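Local coordinates for metallo-beta-lactamase superfamily protein (Thermus thermophilus, PDB 2ZWR), which belongs to the metallo-beta-lactamase superfamily, binds zinc at a two-metal centre and is probably a hydrolase, at residues L51-H56 and V130-P135. Numbering follows the deposited sequence.
With ZN (zinc ion), chain D.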
# COMPACT_ATOMS: atom_id res chain seq x y z
N LEU A 51 -6.87 0.30 3.86
CA LEU A 51 -6.69 0.78 2.48
C LEU A 51 -5.52 0.01 1.87
O LEU A 51 -4.45 -0.08 2.47
CB LEU A 51 -6.41 2.29 2.46
CG LEU A 51 -7.58 3.30 2.36
CD1 LEU A 51 -8.73 3.01 3.32
CD2 LEU A 51 -7.09 4.75 2.53
N LEU A 52 -5.73 -0.56 0.68
CA LEU A 52 -4.70 -1.37 0.02
C LEU A 52 -4.18 -0.75 -1.28
O LEU A 52 -4.95 -0.53 -2.22
CB LEU A 52 -5.18 -2.81 -0.23
CG LEU A 52 -5.66 -3.63 0.98
CD1 LEU A 52 -6.24 -4.97 0.50
CD2 LEU A 52 -4.55 -3.85 2.02
N THR A 53 -2.87 -0.47 -1.32
CA THR A 53 -2.21 0.00 -2.54
C THR A 53 -2.30 -1.08 -3.59
O THR A 53 -2.54 -0.79 -4.76
CB THR A 53 -0.71 0.38 -2.34
OG1 THR A 53 0.05 -0.80 -1.98
CG2 THR A 53 -0.53 1.50 -1.29
N HIS A 54 -2.12 -2.33 -3.17
CA HIS A 54 -2.33 -3.49 -4.05
C HIS A 54 -2.44 -4.77 -3.21
O HIS A 54 -2.35 -4.71 -1.98
CB HIS A 54 -1.23 -3.57 -5.12
CG HIS A 54 0.14 -3.87 -4.59
ND1 HIS A 54 0.81 -3.04 -3.71
CD2 HIS A 54 0.99 -4.90 -4.85
CE1 HIS A 54 1.99 -3.55 -3.44
NE2 HIS A 54 2.13 -4.68 -4.12
N ALA A 55 -2.63 -5.91 -3.88
CA ALA A 55 -2.96 -7.18 -3.20
C ALA A 55 -1.95 -8.31 -3.37
O ALA A 55 -2.31 -9.47 -3.26
CB ALA A 55 -4.35 -7.66 -3.59
N HIS A 56 -0.68 -7.99 -3.61
CA HIS A 56 0.36 -8.99 -3.38
C HIS A 56 0.30 -9.44 -1.91
O HIS A 56 -0.01 -8.64 -1.01
CB HIS A 56 1.74 -8.46 -3.71
CG HIS A 56 1.98 -8.32 -5.17
ND1 HIS A 56 2.86 -7.39 -5.69
CD2 HIS A 56 1.44 -8.96 -6.23
CE1 HIS A 56 2.86 -7.48 -7.01
NE2 HIS A 56 2.01 -8.43 -7.36
N VAL A 130 -2.67 1.10 -6.76
CA VAL A 130 -3.01 2.52 -6.60
C VAL A 130 -1.99 3.24 -5.72
O VAL A 130 -1.14 2.60 -5.08
CB VAL A 130 -4.45 2.76 -6.03
CG1 VAL A 130 -5.51 2.14 -6.93
CG2 VAL A 130 -4.58 2.26 -4.58
N ALA A 131 -2.06 4.58 -5.71
CA ALA A 131 -1.39 5.39 -4.69
C ALA A 131 -2.42 6.26 -4.00
O ALA A 131 -3.40 6.69 -4.63
CB ALA A 131 -0.29 6.26 -5.30
N PHE A 132 -2.21 6.51 -2.71
CA PHE A 132 -3.05 7.39 -1.92
C PHE A 132 -2.33 8.70 -1.74
O PHE A 132 -1.33 8.77 -1.02
CB PHE A 132 -3.40 6.76 -0.57
CG PHE A 132 -4.08 5.43 -0.70
CD1 PHE A 132 -5.44 5.37 -1.02
CD2 PHE A 132 -3.36 4.24 -0.55
CE1 PHE A 132 -6.07 4.14 -1.17
CE2 PHE A 132 -3.98 3.01 -0.69
CZ PHE A 132 -5.34 2.96 -1.01
N TYR A 133 -2.85 9.74 -2.41
CA TYR A 133 -2.17 11.03 -2.52
C TYR A 133 -2.82 12.10 -1.64
O TYR A 133 -4.04 12.32 -1.69
CB TYR A 133 -2.11 11.48 -4.00
CG TYR A 133 -1.43 12.83 -4.22
CD1 TYR A 133 -0.20 13.11 -3.62
CD2 TYR A 133 -2.01 13.81 -5.04
CE1 TYR A 133 0.42 14.34 -3.80
CE2 TYR A 133 -1.38 15.04 -5.23
CZ TYR A 133 -0.17 15.30 -4.61
OH TYR A 133 0.47 16.51 -4.79
N ASP A 134 -1.99 12.75 -0.83
CA ASP A 134 -2.42 13.82 0.06
C ASP A 134 -1.70 15.13 -0.32
O ASP A 134 -0.63 15.44 0.22
CB ASP A 134 -2.19 13.41 1.52
CG ASP A 134 -2.21 14.59 2.49
OD1 ASP A 134 -2.98 15.55 2.29
OD2 ASP A 134 -1.43 14.55 3.46
N PRO A 135 -2.29 15.90 -1.25
CA PRO A 135 -1.67 17.14 -1.74
C PRO A 135 -1.43 18.18 -0.66
O PRO A 135 -0.45 18.92 -0.72
CB PRO A 135 -2.68 17.66 -2.77
CG PRO A 135 -3.96 16.96 -2.47
CD PRO A 135 -3.58 15.63 -1.91
ZN ZN D . 3.91 -5.84 -4.61
O HOH W 1 4.88 -6.73 -3.01
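The Phe132 ring carries Leu51 on one face, where CD2 stands over the rim as a CH-pi contact, 4.2 Å from the ring centroid and 23° off its normal. On that same side Leu51 CB sits above the rim, 3.7 Å from Phe132 CZ; at the edge, near the ring plane, lie Leu52 O and Thr53 N. Thr53 CG2 touches the same ring at CE2 (3.8 Å). With CG anti to its own carbonyl carbon (chi1 -57°), Phe132 extends from its strand toward segment 51-56. The remaining surroundings of the ring include Leu108 and Phe117. In the alpha-beta/beta-alpha sandwich of the metallo-beta-lactamase fold, this contact joins the two central sheets: Leu51 belongs to strand 50-51 of one, and Phe132 to strand 130-134 of the other. Between the two segments one backbone hydrogen bond forms, Val130 N to Thr53 O, 2.8 Å long and nearly straight at 168°. Thr53 is also second shell to the metal: its OG1, hydrogen-bonded to Asp28, accepts from His54 ND1 (2.9 Å) almost in the imidazole plane, which helps to hold the ring's rotation, with NE2 directed at the zinc. His54 NE2 and His56 ND1, from the superfamily's HxHxDH motif, each bind that ion at 2.2 Å; water, His125 and Asp144 complete its shell, while His129 stacks on the His54 ring.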